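Local coordinates for protein export chaperone SatS (Mycobacterium tuberculosis H37Rv, PDB 6DNM) that acts as a chaperone for the SecA2 protein export pathway, probably by assisting proteins on their way to export, at residues A[32-37]-A[41-46]; A[134-139]-A[180-185]; A[51-54]-A[58-61]; A[118-123]-A[151-156]. All blocks are in the same frame, centred on the assembly; numbering follows the deposited sequence.

Contacts 1 and 3 adjoin, with centres about 14 Å apart. T32 and L44 of contact 1 meet residues of contact 3 directly. Strands 45-46 and 49-52, one from each contact, are also neighbours in a small sheet. Contacts 2 and 4 belong to the helical part. Helix 138-142 of contact 2 comes between helices 117-134 and 148-157 of contact 4 in the chain, and the centres lie about 17 Å apart. Contacts 3 and 4 are farthest from each other, about 28 Å between centres, on opposite sides of the chain's centre.

Contact 1 (A[32-37]-A[41-46]); sequences TLRCYL and PIFLGR
R34 lays its aliphatic stem over one face of the F43 ring. CG sits 3.8 Å from the ring centroid, a CH-pi contact displaced from the centre. CG is anti to the backbone N (chi1 -177°), and bends at chi2 and chi3 carry the guanidinium off the ring, its plane 68° from the ring's. T32 CG2 comes to the edge of the same ring, and Y133 meets F43 edge-to-face.

Further along that sheet face, the Y36 ring crosses P41, with CE1 3.8 Å from P41 CB. The Y36 hydroxyl bonds to D129. On the other face, C35 SG rests against I42 CB, and I42 CD1 reaches L37 CB at 3.7 Å. The T32 and L44 side chains pass alongside, pointing opposite ways. T32 OG1 is 3.6 Å from L44 CB and bonds to the S51 carbonyl.

The backbones hold the register. C35 and I42 form a hydrogen-bonded pair, with C35 N to I42 O at 2.9 Å and I42 N to C35 O at 2.8 Å. L44 N adds a bond to L33 O. Helix 117-134 packs on P41 and F43. This is an antiparallel beta hairpin, with strand 40-43 at the edge of a mixed sheet.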
loop_
_atom_site.group_PDB
_atom_site.type_symbol
_atom_site.label_atom_id
_atom_site.label_comp_id
_atom_site.label_asym_id
_atom_site.label_seq_id
_atom_site.Cartn_x
_atom_site.Cartn_y
_atom_site.Cartn_z
ATOM N N THR A 32 3.378 -1.727 -7.605
ATOM C CA THR A 32 3.515 -3.138 -7.256
ATOM C C THR A 32 2.158 -3.798 -7.456
ATOM O O THR A 32 1.219 -3.170 -7.963
ATOM C CB THR A 32 4.106 -3.327 -5.847
ATOM O OG1 THR A 32 4.418 -4.714 -5.638
ATOM C CG2 THR A 32 3.143 -2.866 -4.753
ATOM N N LEU A 33 2.056 -5.077 -7.081
ATOM C CA LEU A 33 0.807 -5.824 -7.151
ATOM C C LEU A 33 0.401 -6.284 -5.759
ATOM O O LEU A 33 1.252 -6.593 -4.916
ATOM C CB LEU A 33 0.933 -7.080 -8.033
ATOM C CG LEU A 33 1.415 -6.881 -9.473
ATOM C CD1 LEU A 33 1.520 -8.219 -10.191
ATOM C CD2 LEU A 33 0.490 -5.941 -10.241
ATOM N N ARG A 34 -0.912 -6.349 -5.532
ATOM C CA ARG A 34 -1.447 -6.825 -4.266
ATOM C C ARG A 34 -2.745 -7.575 -4.514
ATOM O O ARG A 34 -3.554 -7.172 -5.355
ATOM C CB ARG A 34 -1.735 -5.651 -3.331
ATOM C CG ARG A 34 -2.234 -6.072 -1.937
ATOM C CD ARG A 34 -3.726 -5.767 -1.746
ATOM N NE ARG A 34 -3.976 -4.380 -2.101
ATOM C CZ ARG A 34 -5.150 -3.820 -2.373
ATOM N NH1 ARG A 34 -5.212 -2.550 -2.690
ATOM N NH2 ARG A 34 -6.271 -4.506 -2.326
ATOM N N CYS A 35 -2.939 -8.664 -3.773
ATOM C CA CYS A 35 -4.195 -9.399 -3.798
ATOM C C CYS A 35 -4.552 -9.802 -2.376
ATOM O O CYS A 35 -3.800 -9.552 -1.429
ATOM C CB CYS A 35 -4.104 -10.641 -4.686
ATOM S SG CYS A 35 -3.020 -11.911 -4.034
ATOM N N TYR A 36 -5.709 -10.435 -2.225
ATOM C CA TYR A 36 -6.121 -11.018 -0.957
ATOM C C TYR A 36 -6.414 -12.493 -1.171
ATOM O O TYR A 36 -7.104 -12.862 -2.127
ATOM C CB TYR A 36 -7.354 -10.316 -0.412
ATOM C CG TYR A 36 -7.123 -8.846 -0.181
ATOM C CD1 TYR A 36 -6.495 -8.378 0.975
ATOM C CD2 TYR A 36 -7.504 -7.925 -1.131
ATOM C CE1 TYR A 36 -6.278 -7.012 1.178
ATOM C CE2 TYR A 36 -7.298 -6.587 -0.940
ATOM C CZ TYR A 36 -6.678 -6.121 0.204
ATOM O OH TYR A 36 -6.478 -4.758 0.366
ATOM N N LEU A 37 -5.871 -13.327 -0.296
ATOM C CA LEU A 37 -6.100 -14.764 -0.320
ATOM C C LEU A 37 -6.582 -15.146 1.066
ATOM O O LEU A 37 -5.863 -14.925 2.046
ATOM C CB LEU A 37 -4.791 -15.495 -0.623
ATOM C CG LEU A 37 -4.880 -17.009 -0.775
ATOM C CD1 LEU A 37 -5.892 -17.383 -1.848
ATOM C CD2 LEU A 37 -3.511 -17.564 -1.109
ATOM N N PRO A 41 -3.719 -10.129 2.930
ATOM C CA PRO A 41 -3.066 -9.478 1.791
ATOM C C PRO A 41 -1.774 -10.185 1.424
ATOM O O PRO A 41 -0.970 -10.541 2.289
ATOM C CB PRO A 41 -2.788 -8.061 2.303
ATOM C CG PRO A 41 -2.686 -8.221 3.786
ATOM C CD PRO A 41 -3.599 -9.350 4.175
ATOM N N ILE A 42 -1.576 -10.379 0.125
ATOM C CA ILE A 42 -0.311 -10.875 -0.408
ATOM C C ILE A 42 0.165 -9.885 -1.462
ATOM O O ILE A 42 -0.589 -9.536 -2.377
ATOM C CB ILE A 42 -0.410 -12.295 -1.009
ATOM C CG1 ILE A 42 -1.146 -13.260 -0.071
ATOM C CG2 ILE A 42 0.982 -12.825 -1.303
ATOM C CD1 ILE A 42 -1.181 -14.692 -0.576
ATOM N N PHE A 43 1.404 -9.424 -1.328
ATOM C CA PHE A 43 1.987 -8.496 -2.285
ATOM C C PHE A 43 2.980 -9.227 -3.179
ATOM O O PHE A 43 3.456 -10.319 -2.866
ATOM C CB PHE A 43 2.738 -7.366 -1.571
ATOM C CG PHE A 43 1.853 -6.388 -0.846
ATOM C CD1 PHE A 43 1.518 -5.173 -1.424
ATOM C CD2 PHE A 43 1.410 -6.652 0.442
ATOM C CE1 PHE A 43 0.736 -4.263 -0.748
ATOM C CE2 PHE A 43 0.624 -5.733 1.125
ATOM C CZ PHE A 43 0.289 -4.540 0.527
ATOM N N LEU A 44 3.288 -8.605 -4.307
ATOM C CA LEU A 44 4.428 -9.016 -5.109
ATOM C C LEU A 44 5.680 -8.785 -4.275
ATOM O O LEU A 44 6.098 -7.644 -4.068
ATOM C CB LEU A 44 4.454 -8.193 -6.393
ATOM C CG LEU A 44 5.570 -8.509 -7.377
ATOM C CD1 LEU A 44 5.377 -9.927 -7.948
ATOM C CD2 LEU A 44 5.604 -7.459 -8.496
ATOM N N GLY A 45 6.257 -9.857 -3.757
ATOM C CA GLY A 45 7.357 -9.731 -2.823
ATOM C C GLY A 45 7.716 -11.088 -2.270
ATOM O O GLY A 45 7.166 -12.115 -2.673
ATOM N N ARG A 46 8.656 -11.072 -1.328
ATOM C CA ARG A 46 9.093 -12.295 -0.673
ATOM C C ARG A 46 9.607 -11.940 0.710
ATOM O O ARG A 46 10.090 -10.828 0.937
ATOM C CB ARG A 46 10.209 -12.992 -1.467
ATOM C CG ARG A 46 11.426 -12.099 -1.698
ATOM C CD ARG A 46 12.246 -12.526 -2.914
ATOM N NE ARG A 46 13.528 -11.826 -2.982
ATOM C CZ ARG A 46 13.755 -10.739 -3.715
ATOM N NH1 ARG A 46 14.956 -10.175 -3.711
ATOM N NH2 ARG A 46 12.786 -10.216 -4.453
#

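Contact 2 (A[134-139]-A[180-185])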
loop_
_atom_site.group_PDB
_atom_site.type_symbol
_atom_site.label_atom_id
_atom_site.label_comp_id
_atom_site.label_asym_id
_atom_site.label_seq_id
_atom_site.Cartn_x
_atom_site.Cartn_y
_atom_site.Cartn_z
ATOM N N SER A 134 3.705 -8.309 6.213
ATOM C CA SER A 134 5.039 -8.406 6.790
ATOM C C SER A 134 5.076 -9.257 8.049
ATOM O O SER A 134 6.170 -9.546 8.547
ATOM C CB SER A 134 5.571 -7.012 7.121
ATOM O OG SER A 134 4.850 -6.436 8.198
ATOM N N GLU A 135 3.916 -9.650 8.579
ATOM C CA GLU A 135 3.828 -10.437 9.811
ATOM C C GLU A 135 4.492 -9.730 10.989
ATOM O O GLU A 135 5.023 -10.368 11.898
ATOM C CB GLU A 135 4.353 -11.866 9.625
ATOM C CG GLU A 135 3.583 -12.646 8.577
ATOM C CD GLU A 135 4.051 -14.080 8.465
ATOM O OE1 GLU A 135 3.275 -14.924 7.968
ATOM O OE2 GLU A 135 5.195 -14.364 8.882
ATOM N N ASP A 136 4.449 -8.401 10.973
ATOM C CA ASP A 136 5.030 -7.551 12.004
ATOM C C ASP A 136 3.914 -6.713 12.605
ATOM O O ASP A 136 3.073 -6.176 11.879
ATOM C CB ASP A 136 6.072 -6.617 11.371
ATOM C CG ASP A 136 6.947 -5.923 12.397
ATOM O OD1 ASP A 136 8.182 -6.113 12.348
ATOM O OD2 ASP A 136 6.407 -5.186 13.245
ATOM N N SER A 137 3.906 -6.599 13.930
ATOM C CA SER A 137 2.838 -5.902 14.632
ATOM C C SER A 137 3.021 -4.387 14.664
ATOM O O SER A 137 2.231 -3.710 15.327
ATOM C CB SER A 137 2.716 -6.432 16.062
ATOM O OG SER A 137 3.917 -6.201 16.777
ATOM N N ALA A 138 4.014 -3.838 13.961
ATOM C CA ALA A 138 4.339 -2.420 14.123
ATOM C C ALA A 138 3.146 -1.519 13.814
ATOM O O ALA A 138 2.877 -0.558 14.545
ATOM C CB ALA A 138 5.541 -2.046 13.258
ATOM N N VAL A 139 2.421 -1.806 12.731
ATOM C CA VAL A 139 1.286 -0.961 12.356
ATOM C C VAL A 139 0.161 -1.092 13.374
ATOM O O VAL A 139 -0.379 -0.089 13.855
ATOM C CB VAL A 139 0.799 -1.277 10.930
ATOM C CG1 VAL A 139 -0.428 -0.425 10.598
ATOM C CG2 VAL A 139 1.900 -1.036 9.905
ATOM N N GLU A 180 6.423 5.455 9.356
ATOM C CA GLU A 180 6.831 5.606 7.963
ATOM C C GLU A 180 8.196 4.973 7.710
ATOM O O GLU A 180 8.418 4.409 6.632
ATOM C CB GLU A 180 6.774 7.076 7.517
ATOM C CG GLU A 180 6.929 7.224 5.999
ATOM C CD GLU A 180 6.473 8.568 5.430
ATOM O OE1 GLU A 180 6.145 9.506 6.195
ATOM O OE2 GLU A 180 6.452 8.674 4.183
ATOM N N ARG A 181 9.105 5.021 8.696
ATOM C CA ARG A 181 10.375 4.309 8.564
ATOM C C ARG A 181 10.153 2.807 8.472
ATOM O O ARG A 181 10.817 2.120 7.684
ATOM C CB ARG A 181 11.298 4.638 9.740
ATOM C CG ARG A 181 11.946 6.013 9.673
ATOM C CD ARG A 181 13.080 6.137 10.692
ATOM N NE ARG A 181 12.612 6.077 12.079
ATOM C CZ ARG A 181 12.186 7.124 12.783
ATOM N NH1 ARG A 181 12.155 8.334 12.238
ATOM N NH2 ARG A 181 11.794 6.961 14.040
ATOM N N PHE A 182 9.211 2.277 9.258
ATOM C CA PHE A 182 8.875 0.859 9.144
ATOM C C PHE A 182 8.378 0.528 7.742
ATOM O O PHE A 182 8.816 -0.449 7.125
ATOM C CB PHE A 182 7.828 0.461 10.186
ATOM C CG PHE A 182 7.249 -0.902 9.943
ATOM C CD1 PHE A 182 7.979 -2.037 10.256
ATOM C CD2 PHE A 182 6.006 -1.048 9.343
ATOM C CE1 PHE A 182 7.467 -3.298 10.004
ATOM C CE2 PHE A 182 5.482 -2.303 9.095
ATOM C CZ PHE A 182 6.220 -3.432 9.423
ATOM N N VAL A 183 7.448 1.331 7.222
ATOM C CA VAL A 183 6.934 1.094 5.878
ATOM C C VAL A 183 8.070 1.074 4.867
ATOM O O VAL A 183 8.170 0.162 4.034
ATOM C CB VAL A 183 5.875 2.146 5.518
ATOM C CG1 VAL A 183 5.495 2.013 4.071
ATOM C CG2 VAL A 183 4.674 1.988 6.412
ATOM N N GLU A 184 8.946 2.081 4.925
ATOM C CA GLU A 184 10.060 2.134 3.987
ATOM C C GLU A 184 10.943 0.899 4.090
ATOM O O GLU A 184 11.447 0.415 3.071
ATOM C CB GLU A 184 10.876 3.411 4.193
ATOM C CG GLU A 184 10.138 4.686 3.802
ATOM C CD GLU A 184 10.123 4.908 2.301
ATOM O OE1 GLU A 184 10.677 4.061 1.572
ATOM O OE2 GLU A 184 9.564 5.926 1.849
ATOM N N SER A 185 11.112 0.357 5.298
ATOM C CA SER A 185 11.918 -0.845 5.478
ATOM C C SER A 185 11.303 -2.058 4.790
ATOM O O SER A 185 12.023 -3.023 4.505
ATOM C CB SER A 185 12.127 -1.126 6.970
ATOM O OG SER A 185 11.041 -1.852 7.533
#
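The F182 ring has A138 CB over the centre of one face, 3.8 Å from the centroid and 7° off the ring normal. This is a well-centred CH-pi contact. S134 OG lies at the ring edge, in its plane, 3.5 Å from F182 CZ. D136 and V139 approach obliquely. The D136 carboxylate is turned 53° from the ring plane, with CG 3.6 Å from F182 CE1. V139 lies across F182, and its CG2 reaches F182 CE2 at 3.9 Å.

F182 points its CG anti to the backbone N (chi1 169°), which carries the ring out from its helix into the bend at 134-139. That bend has its own bonds. E135 has positive phi and closes a Schellman motif at the end of helix 117-134. D136 OD2 accepts from A138 N at 2.8 Å through its anti lone pair, an Asx turn that leads into helix 138-142. The bond helps fix the carboxylate beside the ring. The S134 hydroxyl lies near the ring but bonds back to the carbonyls of I130 and G131.

On the other segment, S185 OG donates to F182 O. V139 and V183 both touch L127 of helix 117-134. F182 of helix 170-185 thus packs against the connection between helices 117-134 and 138-142, while E184 pairs with R189 in strand 187-189.

Contact 3 (A[51-54]-A[58-61])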
loop_
_atom_site.group_PDB
_atom_site.type_symbol
_atom_site.label_atom_id
_atom_site.label_comp_id
_atom_site.label_asym_id
_atom_site.label_seq_id
_atom_site.Cartn_x
_atom_site.Cartn_y
_atom_site.Cartn_z
ATOM N N SER A 51 8.178 -5.921 -3.267
ATOM C CA SER A 51 8.956 -5.431 -4.401
ATOM C C SER A 51 8.261 -4.228 -5.028
ATOM O O SER A 51 7.104 -4.325 -5.452
ATOM C CB SER A 51 9.103 -6.535 -5.446
ATOM O OG SER A 51 9.950 -7.570 -4.983
ATOM N N VAL A 52 8.970 -3.098 -5.109
ATOM C CA VAL A 52 8.427 -1.884 -5.705
ATOM C C VAL A 52 9.241 -1.478 -6.924
ATOM O O VAL A 52 10.450 -1.722 -7.009
ATOM C CB VAL A 52 8.323 -0.720 -4.697
ATOM C CG1 VAL A 52 7.305 -1.068 -3.624
ATOM C CG2 VAL A 52 9.686 -0.384 -4.092
ATOM N N PHE A 53 8.559 -0.808 -7.856
ATOM C CA PHE A 53 9.093 -0.440 -9.163
ATOM C C PHE A 53 8.781 1.021 -9.453
ATOM O O PHE A 53 7.717 1.519 -9.081
ATOM C CB PHE A 53 8.508 -1.358 -10.250
ATOM C CG PHE A 53 8.833 -2.800 -10.022
ATOM C CD1 PHE A 53 9.959 -3.370 -10.605
ATOM C CD2 PHE A 53 8.052 -3.577 -9.169
ATOM C CE1 PHE A 53 10.289 -4.694 -10.351
ATOM C CE2 PHE A 53 8.374 -4.900 -8.917
ATOM C CZ PHE A 53 9.487 -5.459 -9.511
ATOM N N GLY A 54 9.719 1.718 -10.105
ATOM C CA GLY A 54 9.533 3.139 -10.333
ATOM C C GLY A 54 8.640 3.489 -11.499
ATOM O O GLY A 54 8.352 4.670 -11.719
ATOM N N ALA A 58 8.834 -0.805 -15.805
ATOM C CA ALA A 58 9.752 -1.614 -15.015
ATOM C C ALA A 58 9.030 -2.810 -14.410
ATOM O O ALA A 58 9.560 -3.925 -14.405
ATOM C CB ALA A 58 10.403 -0.749 -13.933
ATOM N N LEU A 59 7.816 -2.591 -13.891
ATOM C CA LEU A 59 7.012 -3.686 -13.359
ATOM C C LEU A 59 6.706 -4.719 -14.440
ATOM O O LEU A 59 6.855 -5.927 -14.223
ATOM C CB LEU A 59 5.729 -3.109 -12.753
ATOM C CG LEU A 59 4.658 -4.092 -12.254
ATOM C CD1 LEU A 59 5.238 -5.144 -11.308
ATOM C CD2 LEU A 59 3.485 -3.342 -11.603
ATOM N N ALA A 60 6.299 -4.262 -15.626
ATOM C CA ALA A 60 6.000 -5.189 -16.714
ATOM C C ALA A 60 7.232 -5.992 -17.122
ATOM O O ALA A 60 7.124 -7.187 -17.429
ATOM C CB ALA A 60 5.425 -4.424 -17.906
ATOM N N ARG A 61 8.413 -5.358 -17.131
ATOM C CA ARG A 61 9.642 -6.082 -17.460
ATOM C C ARG A 61 9.915 -7.179 -16.444
ATOM O O ARG A 61 10.302 -8.297 -16.809
ATOM C CB ARG A 61 10.829 -5.121 -17.472
ATOM C CG ARG A 61 10.905 -4.246 -18.681
ATOM C CD ARG A 61 11.367 -5.020 -19.863
ATOM N NE ARG A 61 11.469 -4.146 -21.021
ATOM C CZ ARG A 61 11.105 -4.503 -22.244
ATOM N NH1 ARG A 61 10.610 -5.714 -22.453
ATOM N NH2 ARG A 61 11.229 -3.648 -23.243
#
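The end of strand 49-52 runs into F53, which keeps an extended backbone. G54 then turns away from that extended path toward helix 56-63. Residues 58-61 are helical throughout. The two backbones come nearest at F53 and L59, whose CA atoms are 5.7 Å apart.

F53 carries the contact. Its ring CG is anti to the carbonyl carbon (chi1 -60°), and one ring face turns to the helix backbone. L59 CA sits over that face, nearer the ring's rim than its centre, 4.2 Å from the centroid in a CH-pi contact. The ring therefore rests on the main chain of the helix as well as on side chains. F53 CD1 lies 3.9 Å from the carbonyl oxygen of A58.

This is a tight strand-to-helix connection. The chain leaves the small mixed sheet of strands 45-46, 49-52 and 187-189, turns in a few residues, and starts a helix that folds back on the residue just after the strand. The A58 backbone N bonds to the S55 hydroxyl in the intervening turn.

The L59 side chain runs crosswise to F53. Its CD1 methyl reaches F53 CD2 at 3.9 Å and lies about as close to CE2, along one side of the ring. A58 gives a smaller apolar touch, CB to F53 CB at 4.2 Å. Beyond the two segments, the Y62 ring meets the F53 ring with the planes at about 55°. L44 touches both F53 and L59, and F53 is also hydrogen-bonded to Y31 through the backbone.

Contact 4 (A[118-123]-A[151-156]); sequences EQLDLA and QLVAYV
L120 and V153 mark where the backbones of two helical segments come nearest, with CA atoms 7.7 Å apart. L120 makes the contact with one methyl. Its CD2 lies 3.7 Å from V156 CG1 and 4.0 Å from V153 CG1. The other helix therefore meets it with two valines one turn apart, V153 and V156.

The torsions explain the reach. L120 has CG anti to the backbone N (chi1 -176°), and chi2 of 62° sets CD1 to one side and leaves CD2 extended away from the backbone, toward the valines. Both valines hold CG1 anti to the backbone N, and it is this branch of each that touches the leucine. V156 also brings its CB to 3.8 Å from L120 CD2. The L120 and V156 side chains stand nearly perpendicular, and the leucine's end meets the flank of the valine. All the touching atoms are carbon, and the interaction is van der Waals packing.

L120 and V153 are buried, while V156 is partly exposed. L157 packs on L120 from the end of helix 148-157. Q119, on the same segment as L120, bonds through NE2 to the carbonyls of V100 and S102. This is apolar helix-to-helix packing between helices 117-134 and 148-157, in which one leucine methyl meets two valines a turn apart and F108 of helix 104-110, touching L120 and L152, borders the same cluster.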
loop_
_atom_site.group_PDB
_atom_site.type_symbol
_atom_site.label_atom_id
_atom_site.label_comp_id
_atom_site.label_asym_id
_atom_site.label_seq_id
_atom_site.Cartn_x
_atom_site.Cartn_y
_atom_site.Cartn_z
ATOM N N GLU A 118 -9.891 11.538 3.491
ATOM C CA GLU A 118 -9.846 10.510 2.456
ATOM C C GLU A 118 -8.425 9.994 2.244
ATOM O O GLU A 118 -8.203 8.779 2.158
ATOM C CB GLU A 118 -10.442 11.051 1.157
ATOM C CG GLU A 118 -10.675 9.985 0.112
ATOM C CD GLU A 118 -10.804 10.568 -1.282
ATOM O OE1 GLU A 118 -10.701 9.797 -2.262
ATOM O OE2 GLU A 118 -11.009 11.801 -1.396
ATOM N N GLN A 119 -7.448 10.898 2.176
ATOM C CA GLN A 119 -6.058 10.471 2.054
ATOM C C GLN A 119 -5.673 9.534 3.191
ATOM O O GLN A 119 -5.070 8.476 2.971
ATOM C CB GLN A 119 -5.130 11.683 2.053
ATOM C CG GLN A 119 -3.676 11.256 1.925
ATOM C CD GLN A 119 -2.700 12.388 2.037
ATOM O OE1 GLN A 119 -3.091 13.552 2.133
ATOM N NE2 GLN A 119 -1.412 12.058 2.008
ATOM N N LEU A 120 -5.998 9.917 4.417
ATOM C CA LEU A 120 -5.651 9.094 5.558
ATOM C C LEU A 120 -6.351 7.745 5.545
ATOM O O LEU A 120 -5.772 6.760 5.881
ATOM C CB LEU A 120 -5.912 9.844 6.862
ATOM C CG LEU A 120 -5.494 9.105 8.128
ATOM C CD1 LEU A 120 -4.001 8.849 8.150
ATOM C CD2 LEU A 120 -5.937 9.817 9.394
ATOM N N ASP A 121 -7.605 7.725 5.134
ATOM C CA ASP A 121 -8.339 6.485 5.082
ATOM C C ASP A 121 -7.685 5.479 4.160
ATOM O O ASP A 121 -7.498 4.346 4.530
ATOM C CB ASP A 121 -9.794 6.684 4.708
ATOM C CG ASP A 121 -10.616 5.501 5.121
ATOM O OD1 ASP A 121 -10.817 4.600 4.352
ATOM O OD2 ASP A 121 -10.988 5.445 6.307
ATOM N N LEU A 122 -7.356 5.931 2.959
ATOM C CA LEU A 122 -6.617 5.080 2.030
ATOM C C LEU A 122 -5.257 4.680 2.596
ATOM O O LEU A 122 -4.858 3.512 2.500
ATOM C CB LEU A 122 -6.465 5.801 0.689
ATOM C CG LEU A 122 -7.716 5.784 -0.186
ATOM C CD1 LEU A 122 -7.674 6.938 -1.185
ATOM C CD2 LEU A 122 -7.841 4.447 -0.893
ATOM N N ALA A 123 -4.533 5.626 3.204
ATOM C CA ALA A 123 -3.202 5.312 3.728
ATOM C C ALA A 123 -3.258 4.231 4.803
ATOM O O ALA A 123 -2.407 3.335 4.837
ATOM C CB ALA A 123 -2.537 6.569 4.291
ATOM N N GLN A 151 -4.850 7.652 18.442
ATOM C CA GLN A 151 -5.945 8.535 18.836
ATOM C C GLN A 151 -6.219 9.589 17.761
ATOM O O GLN A 151 -7.377 9.862 17.415
ATOM C CB GLN A 151 -5.567 9.183 20.168
ATOM C CG GLN A 151 -6.465 10.267 20.675
ATOM C CD GLN A 151 -5.831 10.982 21.857
ATOM O OE1 GLN A 151 -5.283 12.078 21.709
ATOM N NE2 GLN A 151 -5.892 10.362 23.039
ATOM N N LEU A 152 -5.163 10.181 17.206
ATOM C CA LEU A 152 -5.334 11.208 16.180
ATOM C C LEU A 152 -5.933 10.626 14.901
ATOM O O LEU A 152 -6.850 11.214 14.308
ATOM C CB LEU A 152 -3.987 11.878 15.913
ATOM C CG LEU A 152 -3.959 13.101 14.994
ATOM C CD1 LEU A 152 -5.057 14.097 15.337
ATOM C CD2 LEU A 152 -2.591 13.765 15.071
ATOM N N VAL A 153 -5.422 9.476 14.460
ATOM C CA VAL A 153 -5.956 8.818 13.273
ATOM C C VAL A 153 -7.431 8.485 13.464
ATOM O O VAL A 153 -8.261 8.752 12.586
ATOM C CB VAL A 153 -5.121 7.568 12.960
ATOM C CG1 VAL A 153 -5.811 6.703 11.900
ATOM C CG2 VAL A 153 -3.728 7.984 12.511
ATOM N N ALA A 154 -7.784 7.891 14.614
ATOM C CA ALA A 154 -9.180 7.522 14.846
ATOM C C ALA A 154 -10.080 8.751 14.796
ATOM O O ALA A 154 -11.182 8.705 14.234
ATOM C CB ALA A 154 -9.326 6.768 16.171
ATOM N N TYR A 155 -9.613 9.871 15.355
ATOM C CA TYR A 155 -10.407 11.091 15.329
ATOM C C TYR A 155 -10.634 11.583 13.903
ATOM O O TYR A 155 -11.768 11.904 13.525
ATOM C CB TYR A 155 -9.748 12.172 16.185
ATOM C CG TYR A 155 -10.529 13.467 16.132
ATOM C CD1 TYR A 155 -11.675 13.637 16.901
ATOM C CD2 TYR A 155 -10.150 14.505 15.285
ATOM C CE1 TYR A 155 -12.408 14.807 16.847
ATOM C CE2 TYR A 155 -10.883 15.686 15.226
ATOM C CZ TYR A 155 -12.009 15.828 16.008
ATOM O OH TYR A 155 -12.740 16.999 15.948
ATOM N N VAL A 156 -9.567 11.655 13.095
ATOM C CA VAL A 156 -9.696 12.154 11.725
ATOM C C VAL A 156 -10.636 11.270 10.916
ATOM O O VAL A 156 -11.423 11.759 10.099
ATOM C CB VAL A 156 -8.313 12.284 11.050
ATOM C CG1 VAL A 156 -8.463 12.576 9.542
ATOM C CG2 VAL A 156 -7.466 13.359 11.725
#